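Local coordinates for protein diol-dehydratase (Roseburia inulinivorans, PDB 5I2A) that dehydrates 1,2-propanediol as a B12-independent diol dehydratase of the glycyl radical enzyme family, at residues R147-F153 against D471-S477; N457-E463 against L702-G707; T599-A604 against T626-L631; A476-T480 against K498-N503; L587-K593 against A708-L714. All coordinates share one frame; numbering follows the deposited sequence. Where two conformers were deposited one is given.

Contact 1 of 5, residues R147-F153 against D471-S477; sequences RAMKHNF and DNGEIAS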
# COMPACT_ATOMS: atom_id res chain seq x y z
N ARG A 147 -4.96 25.45 -1.69
CA ARG A 147 -5.35 26.85 -1.72
C ARG A 147 -5.86 27.30 -0.35
O ARG A 147 -5.49 28.36 0.13
CB ARG A 147 -6.42 27.11 -2.80
CG ARG A 147 -6.84 28.57 -2.90
CD ARG A 147 -7.87 28.79 -4.01
NE ARG A 147 -9.11 28.09 -3.70
CZ ARG A 147 -10.11 27.90 -4.56
NH1 ARG A 147 -10.04 28.37 -5.80
NH2 ARG A 147 -11.19 27.23 -4.17
N ALA A 148 -6.69 26.47 0.26
CA ALA A 148 -7.24 26.80 1.58
C ALA A 148 -6.11 26.99 2.61
O ALA A 148 -6.16 27.88 3.46
CB ALA A 148 -8.21 25.72 2.03
N MET A 149 -5.08 26.16 2.51
CA MET A 149 -3.98 26.23 3.46
C MET A 149 -3.13 27.46 3.20
O MET A 149 -2.66 28.11 4.12
CB MET A 149 -3.14 24.96 3.40
CG MET A 149 -3.88 23.73 3.93
SD MET A 149 -2.93 22.21 3.74
CE MET A 149 -2.99 21.96 2.01
N LYS A 150 -2.96 27.79 1.92
CA LYS A 150 -2.18 28.96 1.51
C LYS A 150 -2.83 30.23 2.06
O LYS A 150 -2.15 31.18 2.44
CB LYS A 150 -2.06 29.00 -0.01
CG LYS A 150 -1.29 30.19 -0.58
CD LYS A 150 -1.14 30.07 -2.10
CE LYS A 150 -1.53 31.35 -2.83
NZ LYS A 150 -0.76 32.54 -2.36
N HIS A 151 -4.15 30.22 2.15
CA HIS A 151 -4.88 31.36 2.70
C HIS A 151 -5.26 31.15 4.17
O HIS A 151 -6.14 31.84 4.70
CB HIS A 151 -6.11 31.63 1.84
CG HIS A 151 -5.78 32.16 0.48
ND1 HIS A 151 -5.60 33.50 0.24
CD2 HIS A 151 -5.54 31.53 -0.69
CE1 HIS A 151 -5.29 33.68 -1.04
NE2 HIS A 151 -5.26 32.50 -1.63
N ASN A 152 -4.58 30.20 4.81
CA ASN A 152 -4.64 30.04 6.26
C ASN A 152 -6.03 29.80 6.85
O ASN A 152 -6.34 30.29 7.94
CB ASN A 152 -4.01 31.26 6.93
CG ASN A 152 -2.59 31.49 6.48
OD1 ASN A 152 -1.80 30.56 6.40
ND2 ASN A 152 -2.26 32.73 6.17
N PHE A 153 -6.87 29.04 6.15
CA PHE A 153 -8.14 28.61 6.75
C PHE A 153 -7.87 27.61 7.86
O PHE A 153 -8.56 27.61 8.87
CB PHE A 153 -9.08 28.03 5.69
CG PHE A 153 -9.70 29.07 4.83
CD1 PHE A 153 -10.86 29.70 5.21
CD2 PHE A 153 -9.09 29.46 3.65
CE1 PHE A 153 -11.41 30.68 4.44
CE2 PHE A 153 -9.64 30.45 2.86
CZ PHE A 153 -10.80 31.06 3.24
N ASP A 471 -9.49 36.85 -1.07
CA ASP A 471 -8.46 37.15 -0.11
C ASP A 471 -7.35 37.87 -0.86
O ASP A 471 -6.78 37.31 -1.79
CB ASP A 471 -7.94 35.88 0.57
CG ASP A 471 -7.02 36.16 1.74
OD1 ASP A 471 -7.28 37.13 2.48
OD2 ASP A 471 -6.03 35.43 1.91
N ASN A 472 -7.09 39.11 -0.48
CA ASN A 472 -6.07 39.90 -1.13
C ASN A 472 -6.16 39.89 -2.66
O ASN A 472 -5.17 39.72 -3.35
CB ASN A 472 -4.68 39.42 -0.71
CG ASN A 472 -3.74 40.57 -0.44
OD1 ASN A 472 -4.17 41.64 0.00
ND2 ASN A 472 -2.46 40.38 -0.75
N GLY A 473 -7.38 40.05 -3.17
CA GLY A 473 -7.59 40.15 -4.61
C GLY A 473 -7.77 38.86 -5.38
O GLY A 473 -8.18 38.89 -6.53
N GLU A 474 -7.48 37.72 -4.77
CA GLU A 474 -7.71 36.45 -5.46
C GLU A 474 -8.80 35.60 -4.81
O GLU A 474 -9.10 35.75 -3.63
CB GLU A 474 -6.41 35.65 -5.54
CG GLU A 474 -5.43 35.91 -4.42
CD GLU A 474 -4.03 35.41 -4.75
OE1 GLU A 474 -3.10 35.63 -3.94
OE2 GLU A 474 -3.85 34.78 -5.82
N ILE A 475 -9.41 34.73 -5.61
CA ILE A 475 -10.39 33.78 -5.10
C ILE A 475 -9.71 32.85 -4.10
O ILE A 475 -8.68 32.24 -4.40
CB ILE A 475 -11.03 32.98 -6.23
CG1 ILE A 475 -11.90 33.90 -7.10
CG2 ILE A 475 -11.90 31.84 -5.68
CD1 ILE A 475 -12.83 33.17 -8.04
N ALA A 476 -10.27 32.76 -2.89
CA ALA A 476 -9.66 31.97 -1.83
C ALA A 476 -10.63 30.96 -1.23
O ALA A 476 -10.24 30.13 -0.42
CB ALA A 476 -9.12 32.87 -0.74
N SER A 477 -11.90 31.07 -1.62
CA SER A 477 -12.97 30.22 -1.10
C SER A 477 -14.18 30.34 -2.02
O SER A 477 -14.10 30.99 -3.06
CB SER A 477 -13.33 30.62 0.34
OG SER A 477 -14.20 29.68 0.92
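His151 ND1 donates to Asp471 OD2 over 2.6 Å in an almost straight bond (N-H...O 172°), the short polar link between the end of helix 143-150 and the 471-477 hairpin. The carboxylate oxygen lies in the imidazole plane and offers its anti lone pair, while the carboxylate itself is turned 69° from the ring. Asp471 OD2 also has a long, weak ion pair with Arg460. Lys150 NZ stands 4.2 Å from Glu474 OE1, opposite charges beyond salt-bridge range that probably attract only loosely. Ala476 CB sits over the centre of one His151 face, 3.6 Å from the ring centroid, a CH-pi contact; the Glu474 CG methylene comes to the ring edge. Imidazole rotation is thus fixed by a bond at the rim and a methyl on a face. With CG placed beside its backbone N (chi1 -75°), Phe153 turns its ring to Ala476 and Ser477, CZ lying 3.9 Å from Ser477 CB. Arg147 crosses Ile475 obliquely, its CD 3.6 Å from Ile475 O. A Schellman motif with Asn152 as C-prime residue ends the helix, and a type I' turn from Asp471 to Glu474 closes the hairpin of strands 470-471 and 474-475. Helix 489-521 packs on Arg147, Phe153 and Ser477, helix 459-467 covers Phe153, and helix 597-613 meets the hairpin tip at Asn472.

Contact 2 of 5, residues N457-E463 against L702-G707; sequences NMCRPLE and LGAQTG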
# COMPACT_ATOMS: atom_id res chain seq x y z
N ASN A 457 -9.19 27.73 11.74
CA ASN A 457 -9.51 29.09 12.15
C ASN A 457 -10.96 29.44 11.77
O ASN A 457 -11.24 29.72 10.61
CB ASN A 457 -8.53 30.09 11.51
CG ASN A 457 -8.67 31.51 12.05
OD1 ASN A 457 -9.73 31.88 12.56
ND2 ASN A 457 -7.60 32.29 11.96
N MET A 458 -11.86 29.43 12.74
CA MET A 458 -13.27 29.68 12.46
C MET A 458 -13.53 31.14 12.07
O MET A 458 -14.58 31.45 11.54
CB MET A 458 -14.16 29.29 13.66
CG MET A 458 -14.01 27.83 14.11
SD MET A 458 -14.91 27.46 15.64
CE MET A 458 -16.54 28.03 15.19
N CYS A 459 -12.57 32.02 12.32
CA CYS A 459 -12.71 33.41 11.89
C CYS A 459 -12.45 33.63 10.39
O CYS A 459 -12.93 34.61 9.81
CB CYS A 459 -11.77 34.33 12.69
SG CYS A 459 -12.17 34.45 14.42
N ARG A 460 -11.67 32.76 9.76
CA ARG A 460 -11.36 33.01 8.35
C ARG A 460 -12.59 32.83 7.44
O ARG A 460 -12.82 33.67 6.57
CB ARG A 460 -10.18 32.15 7.89
CG ARG A 460 -8.84 32.55 8.55
CD ARG A 460 -7.84 33.14 7.53
NE ARG A 460 -8.30 34.42 7.07
CZ ARG A 460 -8.07 34.98 5.89
NH1 ARG A 460 -7.33 34.38 4.96
NH2 ARG A 460 -8.59 36.17 5.65
N PRO A 461 -13.42 31.78 7.66
CA PRO A 461 -14.69 31.73 6.92
C PRO A 461 -15.59 32.93 7.17
O PRO A 461 -16.34 33.31 6.27
CB PRO A 461 -15.34 30.44 7.45
CG PRO A 461 -14.18 29.57 7.76
CD PRO A 461 -13.21 30.54 8.42
N LEU A 462 -15.50 33.53 8.36
CA LEU A 462 -16.27 34.75 8.64
C LEU A 462 -15.77 35.91 7.78
O LEU A 462 -16.56 36.64 7.19
CB LEU A 462 -16.20 35.12 10.13
CG LEU A 462 -16.92 36.41 10.53
CD1 LEU A 462 -18.42 36.30 10.29
CD2 LEU A 462 -16.64 36.76 11.99
N GLU A 463 -14.46 36.09 7.73
CA GLU A 463 -13.88 37.10 6.85
C GLU A 463 -14.28 36.88 5.39
O GLU A 463 -14.50 37.83 4.66
CB GLU A 463 -12.36 37.10 6.97
CG GLU A 463 -11.85 37.65 8.28
CD GLU A 463 -10.35 37.86 8.27
OE1 GLU A 463 -9.60 36.88 8.44
OE2 GLU A 463 -9.92 39.00 8.06
N LEU A 702 -2.54 31.98 14.68
CA LEU A 702 -3.74 31.99 13.84
C LEU A 702 -4.36 33.38 13.83
O LEU A 702 -4.79 33.88 12.78
CB LEU A 702 -4.77 30.95 14.30
CG LEU A 702 -4.73 29.62 13.53
CD1 LEU A 702 -3.35 28.96 13.60
CD2 LEU A 702 -5.82 28.65 14.04
N GLY A 703 -4.38 34.03 14.99
CA GLY A 703 -4.85 35.41 15.07
C GLY A 703 -4.02 36.36 14.21
O GLY A 703 -4.55 37.32 13.65
N ALA A 704 -2.72 36.10 14.11
CA ALA A 704 -1.84 36.90 13.28
C ALA A 704 -2.19 36.77 11.79
O ALA A 704 -1.76 37.58 10.98
CB ALA A 704 -0.37 36.51 13.51
N GLN A 705 -2.99 35.77 11.43
CA GLN A 705 -3.37 35.53 10.04
C GLN A 705 -4.78 36.03 9.78
O GLN A 705 -5.35 35.81 8.72
CB GLN A 705 -3.27 34.03 9.72
CG GLN A 705 -1.84 33.53 9.73
CD GLN A 705 -1.75 32.02 9.78
OE1 GLN A 705 -2.71 31.34 10.14
NE2 GLN A 705 -0.60 31.49 9.41
N THR A 706 -5.34 36.69 10.78
CA THR A 706 -6.73 37.06 10.76
C THR A 706 -6.86 38.56 10.81
O THR A 706 -6.30 39.20 11.70
CB THR A 706 -7.46 36.44 11.97
OG1 THR A 706 -7.21 35.03 11.99
CG2 THR A 706 -8.95 36.73 11.93
N GLY A 707 -7.60 39.13 9.86
CA GLY A 707 -7.89 40.56 9.91
C GLY A 707 -8.75 40.95 11.11
O GLY A 707 -9.14 40.11 11.93
O HOH W 1 -5.44 31.14 10.37
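Gln705 O lies over one face of the Arg460 guanidinium, 3.7 Å from Arg460 NE and offset toward the rim, while the Glu463 carboxylate meets the edge: OE1 accepts from NE at 3.1 Å, nearly in the guanidinium plane, and pairs with NH2 in a salt bridge. Arg460 NH1 turns to His151 O. Glu463 takes two weak bonds from Gly707 N, the nearer at 2.9 Å to OE2. Asn457 CG, set opposite the backbone N (chi1 -171°), carries the amide to Thr706, whose OG1 lies close to the amide plane; Asn457 ND2 donates to it (2.8 Å) and to a water shared with Gln705 OE1. Asn457 OD1 accepts from Cys459 N, a capping bond in the turn leading into the helix. Thr706 OG1 in turn donates to Leu702 O. Replacing Asn457 by alanine is likely to leave Thr706 OG1 and the water without this donor and Cys459 N without its capping bond. The contact joins helix 459-467 to the turn after helix 699-703, with helices 489-521 and 558-574 packed against 457-463.

Contact 3 of 5, residues T599-A604 against T626-L631; sequences TAGDIA and TIRQVL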
# COMPACT_ATOMS: atom_id res chain seq x y z
N THR A 599 -0.30 43.75 6.78
CA THR A 599 -1.13 44.35 5.75
C THR A 599 -0.27 44.99 4.65
O THR A 599 -0.57 44.87 3.47
CB THR A 599 -2.08 45.37 6.35
OG1 THR A 599 -2.93 44.71 7.29
CG2 THR A 599 -2.93 46.03 5.27
N ALA A 600 0.82 45.63 5.05
CA ALA A 600 1.73 46.23 4.08
C ALA A 600 2.22 45.17 3.10
O ALA A 600 2.13 45.35 1.90
CB ALA A 600 2.89 46.88 4.79
N GLY A 601 2.72 44.06 3.63
CA GLY A 601 3.17 42.94 2.83
C GLY A 601 2.09 42.38 1.91
O GLY A 601 2.35 42.12 0.74
N ASP A 602 0.88 42.20 2.45
CA ASP A 602 -0.22 41.67 1.66
C ASP A 602 -0.49 42.54 0.43
O ASP A 602 -0.53 42.05 -0.70
CB ASP A 602 -1.51 41.57 2.48
CG ASP A 602 -1.53 40.38 3.43
OD1 ASP A 602 -0.70 39.46 3.30
OD2 ASP A 602 -2.40 40.38 4.31
N ILE A 603 -0.68 43.83 0.67
CA ILE A 603 -0.96 44.77 -0.41
C ILE A 603 0.23 44.88 -1.37
O ILE A 603 0.05 44.99 -2.59
CB ILE A 603 -1.34 46.13 0.17
CG1 ILE A 603 -2.67 45.99 0.91
CG2 ILE A 603 -1.46 47.17 -0.93
CD1 ILE A 603 -3.02 47.17 1.76
N ALA A 604 1.44 44.83 -0.83
CA ALA A 604 2.65 44.85 -1.65
C ALA A 604 2.63 43.66 -2.60
O ALA A 604 2.92 43.81 -3.79
CB ALA A 604 3.90 44.82 -0.79
N THR A 626 4.76 51.21 -2.09
CA THR A 626 3.46 50.70 -1.71
C THR A 626 3.51 50.36 -0.22
O THR A 626 2.62 50.71 0.54
CB THR A 626 3.05 49.47 -2.52
OG1 THR A 626 2.97 49.82 -3.90
CG2 THR A 626 1.70 48.96 -2.05
N ILE A 627 4.60 49.71 0.18
CA ILE A 627 4.84 49.35 1.57
C ILE A 627 4.84 50.57 2.48
O ILE A 627 4.03 50.65 3.41
CB ILE A 627 6.17 48.62 1.72
CG1 ILE A 627 6.05 47.21 1.14
CG2 ILE A 627 6.63 48.58 3.17
CD1 ILE A 627 7.36 46.50 1.05
N ARG A 628 5.73 51.52 2.20
CA ARG A 628 5.90 52.68 3.07
C ARG A 628 4.59 53.45 3.13
O ARG A 628 4.21 53.99 4.17
CB ARG A 628 7.06 53.57 2.58
CG ARG A 628 7.45 54.69 3.55
CD ARG A 628 7.90 55.95 2.81
NE ARG A 628 6.95 56.34 1.78
CZ ARG A 628 6.32 57.51 1.74
NH1 ARG A 628 6.53 58.40 2.70
NH2 ARG A 628 5.47 57.77 0.76
N GLN A 629 3.87 53.45 2.01
CA GLN A 629 2.55 54.07 1.92
C GLN A 629 1.52 53.46 2.87
O GLN A 629 0.86 54.18 3.61
CB GLN A 629 2.07 53.95 0.48
CG GLN A 629 0.66 54.40 0.21
CD GLN A 629 0.32 54.26 -1.27
OE1 GLN A 629 1.08 54.71 -2.13
NE2 GLN A 629 -0.82 53.64 -1.56
N VAL A 630 1.36 52.13 2.82
CA VAL A 630 0.44 51.44 3.71
C VAL A 630 0.80 51.74 5.16
O VAL A 630 -0.06 52.08 5.97
CB VAL A 630 0.47 49.91 3.48
CG1 VAL A 630 -0.41 49.20 4.51
CG2 VAL A 630 0.04 49.58 2.06
N LEU A 631 2.08 51.61 5.48
CA LEU A 631 2.57 51.81 6.84
C LEU A 631 2.32 53.23 7.33
O LEU A 631 2.07 53.43 8.52
CB LEU A 631 4.05 51.48 6.91
CG LEU A 631 4.38 50.01 6.70
CD1 LEU A 631 5.86 49.79 6.85
CD2 LEU A 631 3.60 49.16 7.71
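Ala600 and Val630 face each other where helices 597-613 and 620-632 pack. Val630 CG1 reaches the backbone of Ala600, 3.7 Å from its CA, and the small alanine lets the valine come this near. The Ala600 methyl is bracketed by larger side chains: Leu631 CD2 touches its CB at 3.8 Å, and Val630 CG1 is 4.0 Å from the same carbon. The two branches of Val630 divide the work. Its CG1, anti to the backbone N (chi1 175°), leans on Ala600 and on Thr599 CG2, whereas CG2 meets Ile603 CD1 at 3.9 Å, the two side chains meeting at a slant. Ile627 adds a third contact, laying CG1 against Ala604 CB at 3.7 Å. Thr626 CG2 meets Ile603 CG2 at 3.8 Å with methyl against methyl, while Thr626 OG1 turns back to Val622 O within its own helix. The joint between the segments is therefore made by apolar groups. The segment axes approach to 8.6 Å and run roughly antiparallel at 140°. Leu595, in the loop before helix 597-613, also touches Val630, His716 touches Thr599, and Asp602 O ties helix 597-613 to Asn472 of the hairpin formed by strands 470-471 and 474-475.

Contact 4 of 5, residues A476-T480 against K498-N503; sequences ASIQT and KQMLYN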
# COMPACT_ATOMS: atom_id res chain seq x y z
N ALA A 476 -10.27 32.76 -2.89
CA ALA A 476 -9.66 31.97 -1.83
C ALA A 476 -10.63 30.96 -1.23
O ALA A 476 -10.24 30.13 -0.42
CB ALA A 476 -9.12 32.87 -0.74
N SER A 477 -11.90 31.07 -1.62
CA SER A 477 -12.97 30.22 -1.10
C SER A 477 -14.18 30.34 -2.02
O SER A 477 -14.10 30.99 -3.06
CB SER A 477 -13.33 30.62 0.34
OG SER A 477 -14.20 29.68 0.92
N ILE A 478 -15.29 29.71 -1.66
CA ILE A 478 -16.51 29.83 -2.44
C ILE A 478 -17.09 31.24 -2.37
O ILE A 478 -16.82 31.98 -1.41
CB ILE A 478 -17.60 28.84 -1.99
CG1 ILE A 478 -17.83 28.95 -0.48
CG2 ILE A 478 -17.21 27.43 -2.35
CD1 ILE A 478 -18.99 28.12 0.02
N GLN A 479 -17.85 31.62 -3.39
CA GLN A 479 -18.54 32.91 -3.44
C GLN A 479 -19.94 32.77 -2.87
O GLN A 479 -20.83 32.21 -3.51
CB GLN A 479 -18.62 33.45 -4.88
CG GLN A 479 -17.36 34.14 -5.37
CD GLN A 479 -16.14 33.25 -5.24
OE1 GLN A 479 -16.00 32.27 -5.96
NE2 GLN A 479 -15.27 33.57 -4.28
N THR A 480 -20.17 33.26 -1.67
CA THR A 480 -21.46 33.17 -1.01
C THR A 480 -22.32 34.41 -1.24
O THR A 480 -23.42 34.51 -0.72
CB THR A 480 -21.29 32.96 0.51
OG1 THR A 480 -20.20 33.75 0.98
CG2 THR A 480 -21.02 31.49 0.82
N LYS A 498 -22.02 28.13 5.16
CA LYS A 498 -21.50 27.53 3.93
C LYS A 498 -20.00 27.73 3.77
O LYS A 498 -19.31 26.82 3.32
CB LYS A 498 -22.22 28.10 2.69
CG LYS A 498 -23.70 27.70 2.53
CD LYS A 498 -24.33 28.55 1.43
CE LYS A 498 -25.81 28.30 1.24
NZ LYS A 498 -26.45 29.34 0.38
N GLN A 499 -19.49 28.91 4.13
CA GLN A 499 -18.05 29.12 4.13
C GLN A 499 -17.37 28.12 5.06
O GLN A 499 -16.30 27.62 4.77
CB GLN A 499 -17.70 30.55 4.55
CG GLN A 499 -18.03 31.62 3.54
CD GLN A 499 -17.13 31.55 2.33
OE1 GLN A 499 -16.12 30.85 2.32
NE2 GLN A 499 -17.50 32.28 1.30
N MET A 500 -18.01 27.86 6.20
CA MET A 500 -17.47 26.92 7.16
C MET A 500 -17.46 25.51 6.58
O MET A 500 -16.43 24.85 6.61
CB MET A 500 -18.29 26.96 8.46
CG MET A 500 -18.04 28.23 9.27
SD MET A 500 -16.47 28.16 10.16
CE MET A 500 -16.90 27.07 11.51
N LEU A 501 -18.59 25.08 6.04
CA LEU A 501 -18.73 23.72 5.52
C LEU A 501 -17.74 23.44 4.40
O LEU A 501 -17.09 22.40 4.40
CB LEU A 501 -20.17 23.47 5.04
CG LEU A 501 -20.50 22.04 4.61
CD1 LEU A 501 -20.20 21.04 5.72
CD2 LEU A 501 -21.95 21.93 4.16
N TYR A 502 -17.61 24.37 3.47
CA TYR A 502 -16.67 24.21 2.37
C TYR A 502 -15.24 23.99 2.87
O TYR A 502 -14.55 23.06 2.43
CB TYR A 502 -16.70 25.43 1.45
CG TYR A 502 -15.76 25.33 0.27
CD1 TYR A 502 -16.06 24.52 -0.81
CD2 TYR A 502 -14.57 26.05 0.24
CE1 TYR A 502 -15.21 24.43 -1.89
CE2 TYR A 502 -13.71 25.97 -0.84
CZ TYR A 502 -14.03 25.15 -1.90
OH TYR A 502 -13.19 25.07 -2.99
N ASN A 503 -14.80 24.83 3.79
CA ASN A 503 -13.43 24.76 4.26
C ASN A 503 -13.18 23.62 5.24
O ASN A 503 -12.08 23.09 5.30
CB ASN A 503 -13.02 26.11 4.84
CG ASN A 503 -12.70 27.09 3.75
OD1 ASN A 503 -11.66 26.98 3.11
ND2 ASN A 503 -13.61 28.03 3.50
O HOH W 2 -11.06 27.74 0.57
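Ser477 OG is gripped twice by helix 489-521: it donates to Gln499 OE1 at 2.6 Å, in the carbonyl plane, and accepts from Asn503 ND2 at 3.1 Å. The same Asn503 amide nitrogen gives to Gln499 O, so it bridges the loop and the preceding helical turn. Gln499 bends at chi2 (-70°), which turns its amide toward the loop; NE2 donates to Ile478 O at 2.8 Å from above that carbonyl plane and, in one of the two conformers of Thr480, to its OG1, a bond that is therefore less certain. Both ends of one buried amide are thereby satisfied and its flip is fixed. Beside it, Ile478 lays CG2 over the centre of a Tyr502 face, 3.5 Å from the ring centroid, a CH-pi contact, while its CD1 touches Lys498 O at 3.6 Å. A water joins Ala476 O to Asn503 OD1. This is side-chain tethering of an irregular loop, the one following strand 474-475, onto the flank of a long helix later in the chain, structural packing within the pyruvate formate-lyase-like part of the protein.

Contact 5 of 5, residues L587-K593 against A708-L714; sequences LEMNYGK and ATPDGRL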
# COMPACT_ATOMS: atom_id res chain seq x y z
N LEU A 587 -13.50 47.29 9.10
CA LEU A 587 -12.67 46.11 9.33
C LEU A 587 -11.41 46.14 8.46
O LEU A 587 -10.31 45.89 8.94
CB LEU A 587 -13.47 44.82 9.07
CG LEU A 587 -14.64 44.58 10.04
CD1 LEU A 587 -15.48 43.39 9.59
CD2 LEU A 587 -14.16 44.37 11.48
N GLU A 588 -11.58 46.46 7.18
CA GLU A 588 -10.46 46.55 6.27
C GLU A 588 -9.41 47.54 6.77
O GLU A 588 -8.22 47.30 6.63
CB GLU A 588 -10.92 46.95 4.87
CG GLU A 588 -11.73 45.88 4.15
CD GLU A 588 -12.36 46.39 2.86
OE1 GLU A 588 -12.37 47.61 2.64
OE2 GLU A 588 -12.84 45.55 2.06
N MET A 589 -9.87 48.63 7.37
CA MET A 589 -9.00 49.70 7.85
C MET A 589 -8.64 49.58 9.34
O MET A 589 -8.18 50.56 9.96
CB MET A 589 -9.66 51.06 7.59
CG MET A 589 -9.88 51.38 6.12
SD MET A 589 -8.31 51.44 5.25
CE MET A 589 -7.37 52.52 6.29
N ASN A 590 -8.85 48.40 9.92
CA ASN A 590 -8.51 48.15 11.33
C ASN A 590 -9.11 49.21 12.26
O ASN A 590 -8.45 49.67 13.19
CB ASN A 590 -6.99 48.11 11.51
CG ASN A 590 -6.57 47.45 12.81
OD1 ASN A 590 -7.30 46.62 13.36
ND2 ASN A 590 -5.39 47.81 13.32
N TYR A 591 -10.35 49.58 11.99
CA TYR A 591 -11.09 50.53 12.80
C TYR A 591 -10.38 51.90 12.89
O TYR A 591 -10.58 52.65 13.84
CB TYR A 591 -11.30 49.97 14.20
CG TYR A 591 -12.25 48.78 14.29
CD1 TYR A 591 -13.61 48.94 14.12
CD2 TYR A 591 -11.78 47.51 14.58
CE1 TYR A 591 -14.48 47.87 14.22
CE2 TYR A 591 -12.64 46.42 14.69
CZ TYR A 591 -13.99 46.61 14.51
OH TYR A 591 -14.87 45.55 14.61
N GLY A 592 -9.55 52.21 11.90
CA GLY A 592 -8.78 53.44 11.90
C GLY A 592 -7.60 53.44 12.87
O GLY A 592 -7.04 54.48 13.16
N LYS A 593 -7.20 52.27 13.36
CA LYS A 593 -6.13 52.19 14.35
C LYS A 593 -4.74 52.03 13.73
O LYS A 593 -3.75 51.91 14.44
CB LYS A 593 -6.38 51.05 15.33
CG LYS A 593 -7.73 51.11 16.03
CD LYS A 593 -7.74 52.16 17.12
CE LYS A 593 -9.11 52.26 17.78
NZ LYS A 593 -9.08 53.10 19.02
N ALA A 708 -9.04 42.24 11.22
CA ALA A 708 -9.93 42.72 12.28
C ALA A 708 -11.30 42.07 12.18
O ALA A 708 -11.79 41.80 11.09
CB ALA A 708 -10.06 44.23 12.20
N THR A 709 -11.94 41.83 13.33
CA THR A 709 -13.25 41.18 13.33
C THR A 709 -14.30 42.05 14.02
O THR A 709 -13.96 42.92 14.82
CB THR A 709 -13.16 39.79 13.98
OG1 THR A 709 -12.38 39.86 15.18
CG2 THR A 709 -12.49 38.82 13.02
N PRO A 710 -15.59 41.83 13.70
CA PRO A 710 -16.69 42.67 14.20
C PRO A 710 -16.91 42.61 15.71
O PRO A 710 -17.73 43.38 16.20
CB PRO A 710 -17.92 42.11 13.48
CG PRO A 710 -17.41 41.41 12.30
CD PRO A 710 -16.06 40.89 12.67
N ASP A 711 -16.22 41.71 16.41
CA ASP A 711 -16.28 41.67 17.87
C ASP A 711 -15.49 42.83 18.45
O ASP A 711 -15.60 43.13 19.64
CB ASP A 711 -15.76 40.32 18.42
CG ASP A 711 -14.31 40.03 18.03
OD1 ASP A 711 -13.82 40.60 17.03
OD2 ASP A 711 -13.66 39.21 18.71
N GLY A 712 -14.69 43.50 17.62
CA GLY A 712 -13.89 44.64 18.06
C GLY A 712 -12.41 44.34 18.17
O GLY A 712 -11.58 45.20 18.47
N ARG A 713 -12.07 43.08 17.93
CA ARG A 713 -10.70 42.62 17.93
C ARG A 713 -9.93 43.29 16.79
O ARG A 713 -10.41 43.33 15.67
CB ARG A 713 -10.68 41.10 17.81
CG ARG A 713 -9.32 40.47 17.78
CD ARG A 713 -9.36 38.95 17.47
NE ARG A 713 -8.21 38.69 16.63
CZ ARG A 713 -8.20 38.89 15.32
NH1 ARG A 713 -9.31 39.29 14.70
NH2 ARG A 713 -7.09 38.70 14.63
N LEU A 714 -8.74 43.80 17.07
CA LEU A 714 -7.95 44.47 16.04
C LEU A 714 -7.20 43.46 15.17
O LEU A 714 -6.96 42.32 15.57
CB LEU A 714 -6.95 45.45 16.67
CG LEU A 714 -7.57 46.55 17.54
CD1 LEU A 714 -6.51 47.56 17.99
CD2 LEU A 714 -8.71 47.24 16.80
O HOH W 3 -8.34 43.94 8.87
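Tyr591 reaches from the loop after helix 580-588 to Ala708, Leu714 and the Thr709-Gly712 turn. Its CB carries the ring outward with CG beside the backbone N (chi1 -68°). From there CD2 meets Leu714 CD2 at 3.8 Å and CE2 lies 4.2 Å from Ala708 CB, with Arg713 O near the ring plane at the same edge. At the tip, OH donates to Thr709 O over 2.8 Å, coming from above the carbonyl plane, while Gly712 N reaches that oxygen from the opposite face; OH also touches Pro710 CA. A phenylalanine here would probably keep the apolar packing but leave Thr709 O without its bond from the hydroxyl, so that the turn is held less firmly. Leu587 packs on the start of the same loop, its CD2 3.5 Å from Ala708 O and its CD1 3.9 Å from Pro710 CG. A water links Leu587 O to Ala708 N. Asn590 OD1 lies 3.5 Å from Leu714 CB, but its bond goes to Ala715 N. Asp711 OD1 accepts from Arg713 N, an Asx turn that overlaps the end of the type I turn from Thr709 to Gly712. His647 of helix 637-651 stacks on Tyr591, helix 558-574 lies along Thr709, Pro710 and Arg713, and Phe466 of helix 459-467 touches Leu587 and Pro710.

Contacts 1, 2 and 4 are neighbours, their centres 10 to 13 Å apart. Contacts 1 and 4 share Ala476 and Ser477. Contact 1 joins contact 2 through Arg460 NH1, 2.8 Å from His151 O, and through the Phe153-Asn457 backbone bond. Contact 5 continues from contact 2 along the chain: Arg713 NH1 is 2.9 Å from Gly707 O. Contact 3 reaches contact 1 through Asn472 and Asp602, but stays about 6 Å from contact 5 between nearest atoms. All five lie 21 to 35 Å from the chain centre, on the same side. A bound PEG, probably from crystallisation, lies about 4 Å from the Arg713 side chain.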